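Local coordinates for protein serine acetyltransferase (Entamoeba histolytica, PDB 3Q1X) that probably transfers an acetyl group to the hydroxyl of L-serine in cysteine biosynthesis, and is seen here with L-serine bound, at residues Arg101-Lys104 against Thr105-Ile108; Leu12-Met15 against Tyr16-Asp19. One frame throughout, in Å; residues are numbered along the deposited sequence.

From the N terminus, contact 2 comes first, over the last turns of helix 2-18 and the residue that follows (Leu12-Met15 against Tyr16-Asp19), and contact 1 follows later, within helix 82-113 (Arg101-Lys104 against Thr105-Ile108). Each joins adjacent tetrapeptides, so neither closes a loop; the two lie in series, without nesting or crossing. Their centres are 14 Å apart, and they touch directly: Lys104 NZ forms a salt bridge with Asp19 OD1 at 3.0 Å, and Arg101 CG packs on Met15 CE at 3.5 Å. Contact 1 also reaches the left-handed beta-helix through Phe176, so the pair ties the end of the N-terminal helix, by way of helix 82-113, to the hexapeptide-repeat domain.

Contact 1: residues Arg101-Lys104 against Thr105-Ile108; sequences RTLK and TDLI
Thr105 OG1 turns back on the preceding turn of the helix and donates to Thr102 O at 2.6 Å, lying in the carbonyl plane on a lone pair. Its first torsion (chi1 72°) sets the hydroxyl between its own backbone N and carbonyl carbon, within reach of that oxygen. Thr102 O also accepts the helical bond from Asp106 N (3.0 Å, N-H...O 161°), so two donors grip one carbonyl. By comparison, the neighbouring bond from Thr105 N to Arg101 O is weak at 3.3 Å, whereas Ile108 N to Lys104 O is nearly straight at 168°.

The tight side is the face of Leu103, Asp106 and Leu107, all buried. Leu103 CD2 meets Asp106 OD2 at 3.6 Å, and the methyl Thr102 CG2 approaches the same oxygen at 3.9 Å, so both aliphatic groups lie against OD2. Outside the two segments Arg137 NE forms a salt bridge to OD2, which probably balances its charge, and the Phe176 backbone N donates to OD1. The other side is looser. Arg101 extends outward, its side chain coming no nearer than 6.1 Å to Thr105-Ile108, and Ile108 is likewise exposed, although its CG1 leans back to 3.4 Å from Lys104 O.

This is an i to i-3 threonine hydroxyl bond added to the usual i to i+4 helical ladder, in the C-terminal part of helix 82-113. Leu103 and Leu107 pack on Phe130 of helix 128-144, Leu107 also touches helix 120-126, Arg101 meets helix 2-18, and Thr105 OG1 bonds to the backbone N of His175, just before strand 177-178.

Contact 2: residues Leu12-Met15 against Tyr16-Asp19; sequences LYEM and YLQD
Tyr13 lays one face of its ring against Leu17, whose CG sits 4.0 Å above the ring plane, offset toward the rim, while CD1 comes to 3.6 Å from Tyr13 CE2. This is an i to i+4 aromatic-aliphatic pairing on the last turns of an alpha-helix, helix 2-18. The phenol reaches it because CG of Tyr13 stands anti to the backbone N (chi1 -179°), which carries the ring toward the following turn even though the side chain starts out pointing away from it.

Tyr16 flanks the same ring, but differently. The two planes lie 29° apart with centroids separated by 5.9 Å, so the rings are slid past each other and barely overlap; the closest carbons are Tyr13 CE1 and Tyr16 CD2, 4.0 Å apart. The Tyr16 hydroxyl is held outside this pair by Asp48 OD1, and His24 meets the Tyr16 ring edge-to-face.

The backbone bonds weaken along the segment. Tyr16 N to Leu12 O and Leu17 N to Tyr13 O are regular, both 2.9 Å long and each with an N-H...O angle of 160°. One residue on, Gln18 N divides weakly between Glu14 O and Met15 O. Asp19 N is also only weakly bonded to Met15 O, and Asp19 itself is no longer helical.

On the side of the helix turned away from Tyr13 and Leu17, Met15 packs on Pro97 and Lys100 of helix 82-113. The Asp19 carboxylate reaches that same helix too, its OD2 in a salt bridge with Lys100 NZ.

Contact 1: residues Arg101-Lys104 against Thr105-Ile108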
ATOM      1  N   ARG A 101     -18.284   8.400  19.658  1.00 17.89           N
ATOM      2  CA  ARG A 101     -17.856   9.677  20.244  1.00 18.51           C
ATOM      3  C   ARG A 101     -16.369   9.941  19.979  1.00 18.01           C
ATOM      4  O   ARG A 101     -15.985  11.042  19.573  1.00 18.16           O
ATOM      5  CB  ARG A 101     -18.176   9.708  21.745  1.00 18.65           C
ATOM      6  CG  ARG A 101     -19.676   9.754  22.027  1.00 21.17           C
ATOM      7  CD  ARG A 101     -20.031   9.884  23.511  1.00 23.62           C
ATOM      8  NE  ARG A 101     -19.858   8.642  24.267  1.00 28.05           N
ATOM      9  CZ  ARG A 101     -20.833   7.782  24.575  1.00 27.58           C
ATOM     10  NH1 ARG A 101     -22.092   8.005  24.211  1.00 28.87           N
ATOM     11  NH2 ARG A 101     -20.544   6.690  25.264  1.00 28.59           N
ATOM     12  N   THR A 102     -15.539   8.913  20.149  1.00 17.64           N
ATOM     13  CA  THR A 102     -14.109   9.079  19.932  1.00 17.10           C
ATOM     14  C   THR A 102     -13.806   9.367  18.462  1.00 17.14           C
ATOM     15  O   THR A 102     -12.947  10.200  18.152  1.00 17.57           O
ATOM     16  CB  THR A 102     -13.314   7.844  20.380  1.00 17.07           C
ATOM     17  OG1 THR A 102     -13.604   7.571  21.750  1.00 17.73           O
ATOM     18  CG2 THR A 102     -11.821   8.087  20.225  1.00 18.00           C
ATOM     19  N   LEU A 103     -14.506   8.675  17.564  1.00 16.35           N
ATOM     20  CA  LEU A 103     -14.280   8.858  16.126  1.00 16.50           C
ATOM     21  C   LEU A 103     -14.623  10.284  15.692  1.00 16.32           C
ATOM     22  O   LEU A 103     -13.979  10.837  14.797  1.00 16.31           O
ATOM     23  CB  LEU A 103     -15.063   7.830  15.306  1.00 16.98           C
ATOM     24  CG  LEU A 103     -14.473   6.415  15.264  1.00 15.44           C
ATOM     25  CD1 LEU A 103     -15.428   5.489  14.535  1.00 17.10           C
ATOM     26  CD2 LEU A 103     -13.096   6.381  14.598  1.00 16.34           C
ATOM     27  N   LYS A 104     -15.621  10.883  16.340  1.00 16.84           N
ATOM     28  CA  LYS A 104     -15.935  12.289  16.082  1.00 16.77           C
ATOM     29  C   LYS A 104     -14.739  13.178  16.418  1.00 16.35           C
ATOM     30  O   LYS A 104     -14.403  14.076  15.638  1.00 17.11           O
ATOM     31  CB  LYS A 104     -17.183  12.733  16.855  1.00 16.50           C
ATOM     32  CG  LYS A 104     -18.474  12.251  16.220  1.00 17.06           C
ATOM     33  CD  LYS A 104     -19.679  12.653  17.059  1.00 18.87           C
ATOM     34  CE  LYS A 104     -20.028  14.119  16.865  1.00 19.51           C
ATOM     35  NZ  LYS A 104     -21.068  14.577  17.842  1.00 21.71           N
ATOM     36  N   THR A 105     -14.110  12.930  17.567  1.00 16.42           N
ATOM     37  CA  THR A 105     -12.928  13.710  17.974  1.00 16.69           C
ATOM     38  C   THR A 105     -11.750  13.505  17.014  1.00 16.45           C
ATOM     39  O   THR A 105     -11.025  14.459  16.697  1.00 16.22           O
ATOM     40  CB  THR A 105     -12.465  13.425  19.431  1.00 16.32           C
ATOM     41  OG1 THR A 105     -11.854  12.130  19.520  1.00 18.06           O
ATOM     42  CG2 THR A 105     -13.623  13.534  20.434  1.00 16.09           C
ATOM     43  N   ASP A 106     -11.554  12.273  16.546  1.00 16.87           N
ATOM     44  CA  ASP A 106     -10.534  11.998  15.525  1.00 17.12           C
ATOM     45  C   ASP A 106     -10.759  12.831  14.255  1.00 17.51           C
ATOM     46  O   ASP A 106      -9.806  13.329  13.639  1.00 18.45           O
ATOM     47  CB  ASP A 106     -10.495  10.504  15.177  1.00 17.10           C
ATOM     48  CG  ASP A 106     -10.245   9.622  16.392  1.00 17.72           C
ATOM     49  OD1 ASP A 106      -9.476  10.018  17.299  1.00 17.55           O
ATOM     50  OD2 ASP A 106     -10.822   8.523  16.451  1.00 16.05           O
ATOM     51  N   LEU A 107     -12.018  12.978  13.858  1.00 17.45           N
ATOM     52  CA  LEU A 107     -12.357  13.801  12.695  1.00 17.48           C
ATOM     53  C   LEU A 107     -12.035  15.269  12.922  1.00 17.56           C
ATOM     54  O   LEU A 107     -11.428  15.915  12.067  1.00 17.13           O
ATOM     55  CB  LEU A 107     -13.823  13.635  12.316  1.00 17.75           C
ATOM     56  CG  LEU A 107     -14.230  12.323  11.673  1.00 19.18           C
ATOM     57  CD1 LEU A 107     -15.727  12.225  11.703  1.00 19.85           C
ATOM     58  CD2 LEU A 107     -13.721  12.207  10.227  1.00 19.08           C
ATOM     59  N   ILE A 108     -12.431  15.781  14.081  1.00 17.46           N
ATOM     60  CA  ILE A 108     -12.082  17.143  14.498  1.00 17.89           C
ATOM     61  C   ILE A 108     -10.572  17.373  14.410  1.00 17.75           C
ATOM     62  O   ILE A 108     -10.123  18.379  13.846  1.00 17.81           O
ATOM     63  CB  ILE A 108     -12.592  17.430  15.926  1.00 18.00           C
ATOM     64  CG1 ILE A 108     -14.125  17.417  15.925  1.00 19.15           C
ATOM     65  CG2 ILE A 108     -12.060  18.774  16.429  1.00 18.13           C
ATOM     66  CD1 ILE A 108     -14.767  17.301  17.293  1.00 23.26           C
TER

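Contact 2: residues Leu12-Met15 against Tyr16-Asp19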
ATOM      1  N   LEU A  12     -26.990   4.559  18.982  1.00 22.96           N
ATOM      2  CA  LEU A  12     -26.230   5.097  17.846  1.00 23.30           C
ATOM      3  C   LEU A  12     -27.100   5.972  16.932  1.00 24.20           C
ATOM      4  O   LEU A  12     -26.650   7.012  16.436  1.00 24.13           O
ATOM      5  CB  LEU A  12     -25.587   3.958  17.049  1.00 23.10           C
ATOM      6  CG  LEU A  12     -24.402   3.207  17.671  1.00 22.08           C
ATOM      7  CD1 LEU A  12     -24.049   1.979  16.834  1.00 21.93           C
ATOM      8  CD2 LEU A  12     -23.173   4.093  17.853  1.00 22.11           C
ATOM      9  N   TYR A  13     -28.348   5.561  16.727  1.00 25.09           N
ATOM     10  CA  TYR A  13     -29.268   6.349  15.909  1.00 26.15           C
ATOM     11  C   TYR A  13     -29.605   7.703  16.540  1.00 26.36           C
ATOM     12  O   TYR A  13     -29.632   8.728  15.847  1.00 25.92           O
ATOM     13  CB  TYR A  13     -30.543   5.558  15.600  1.00 26.64           C
ATOM     14  CG  TYR A  13     -31.519   6.315  14.728  1.00 29.20           C
ATOM     15  CD1 TYR A  13     -31.247   6.542  13.378  1.00 30.94           C
ATOM     16  CD2 TYR A  13     -32.711   6.811  15.256  1.00 31.38           C
ATOM     17  CE1 TYR A  13     -32.141   7.245  12.573  1.00 32.64           C
ATOM     18  CE2 TYR A  13     -33.611   7.512  14.461  1.00 33.12           C
ATOM     19  CZ  TYR A  13     -33.319   7.724  13.122  1.00 33.45           C
ATOM     20  OH  TYR A  13     -34.206   8.417  12.334  1.00 35.00           O
ATOM     21  N   GLU A  14     -29.865   7.694  17.849  1.00 26.37           N
ATOM     22  CA  GLU A  14     -30.152   8.911  18.610  1.00 27.09           C
ATOM     23  C   GLU A  14     -28.953   9.860  18.624  1.00 26.70           C
ATOM     24  O   GLU A  14     -29.118  11.083  18.555  1.00 27.29           O
ATOM     25  CB  GLU A  14     -30.578   8.560  20.040  1.00 27.27           C
ATOM     26  CG  GLU A  14     -32.018   8.048  20.163  1.00 29.98           C
ATOM     27  CD  GLU A  14     -33.061   9.093  19.775  1.00 32.71           C
ATOM     28  OE1 GLU A  14     -33.060  10.197  20.363  1.00 33.18           O
ATOM     29  OE2 GLU A  14     -33.887   8.808  18.880  1.00 34.67           O
ATOM     30  N   MET A  15     -27.753   9.290  18.711  1.00 26.18           N
ATOM     31  CA  MET A  15     -26.519  10.068  18.615  1.00 25.40           C
ATOM     32  C   MET A  15     -26.406  10.710  17.237  1.00 25.69           C
ATOM     33  O   MET A  15     -26.089  11.894  17.128  1.00 25.87           O
ATOM     34  CB  MET A  15     -25.302   9.189  18.896  1.00 25.04           C
ATOM     35  CG  MET A  15     -25.164   8.800  20.360  1.00 23.50           C
ATOM     36  SD  MET A  15     -24.113   7.361  20.560  1.00 22.02           S
ATOM     37  CE  MET A  15     -22.512   8.131  20.693  1.00 20.41           C
ATOM     38  N   TYR A  16     -26.681   9.926  16.195  1.00 25.98           N
ATOM     39  CA  TYR A  16     -26.708  10.425  14.818  1.00 26.46           C
ATOM     40  C   TYR A  16     -27.654  11.626  14.685  1.00 26.69           C
ATOM     41  O   TYR A  16     -27.271  12.658  14.140  1.00 26.63           O
ATOM     42  CB  TYR A  16     -27.075   9.289  13.854  1.00 26.31           C
ATOM     43  CG  TYR A  16     -27.620   9.716  12.500  1.00 26.22           C
ATOM     44  CD1 TYR A  16     -26.765  10.052  11.447  1.00 26.05           C
ATOM     45  CD2 TYR A  16     -28.998   9.751  12.267  1.00 26.64           C
ATOM     46  CE1 TYR A  16     -27.275  10.438  10.199  1.00 24.85           C
ATOM     47  CE2 TYR A  16     -29.516  10.131  11.029  1.00 26.56           C
ATOM     48  CZ  TYR A  16     -28.653  10.472   9.999  1.00 24.90           C
ATOM     49  OH  TYR A  16     -29.173  10.844   8.777  1.00 25.24           O
ATOM     50  N   LEU A  17     -28.868  11.500  15.221  1.00 27.14           N
ATOM     51  CA  LEU A  17     -29.847  12.591  15.202  1.00 27.67           C
ATOM     52  C   LEU A  17     -29.371  13.876  15.897  1.00 28.05           C
ATOM     53  O   LEU A  17     -29.763  14.988  15.509  1.00 28.83           O
ATOM     54  CB  LEU A  17     -31.172  12.128  15.812  1.00 27.78           C
ATOM     55  CG  LEU A  17     -32.088  11.221  14.993  1.00 27.62           C
ATOM     56  CD1 LEU A  17     -33.289  10.850  15.844  1.00 29.32           C
ATOM     57  CD2 LEU A  17     -32.531  11.881  13.682  1.00 28.77           C
ATOM     58  N   GLN A  18     -28.511  13.718  16.900  1.00 27.98           N
ATOM     59  CA  GLN A  18     -28.055  14.828  17.735  1.00 28.16           C
ATOM     60  C   GLN A  18     -26.680  15.350  17.320  1.00 27.69           C
ATOM     61  O   GLN A  18     -26.198  16.341  17.870  1.00 27.50           O
ATOM     62  CB  GLN A  18     -28.045  14.414  19.213  1.00 28.46           C
ATOM     63  CG  GLN A  18     -29.431  14.118  19.789  1.00 30.39           C
ATOM     64  CD  GLN A  18     -29.371  13.321  21.082  1.00 32.25           C
ATOM     65  OE1 GLN A  18     -28.510  13.558  21.932  1.00 34.57           O
ATOM     66  NE2 GLN A  18     -30.290  12.369  21.239  1.00 33.11           N
ATOM     67  N   ASP A  19     -26.053  14.685  16.350  1.00 26.97           N
ATOM     68  CA  ASP A  19     -24.776  15.151  15.805  1.00 26.73           C
ATOM     69  C   ASP A  19     -24.921  16.530  15.166  1.00 26.64           C
ATOM     70  O   ASP A  19     -25.937  16.842  14.548  1.00 26.50           O
ATOM     71  CB  ASP A  19     -24.218  14.172  14.763  1.00 26.77           C
ATOM     72  CG  ASP A  19     -23.586  12.931  15.377  1.00 25.96           C
ATOM     73  OD1 ASP A  19     -23.219  12.945  16.577  1.00 25.33           O
ATOM     74  OD2 ASP A  19     -23.446  11.934  14.636  1.00 25.61           O
TER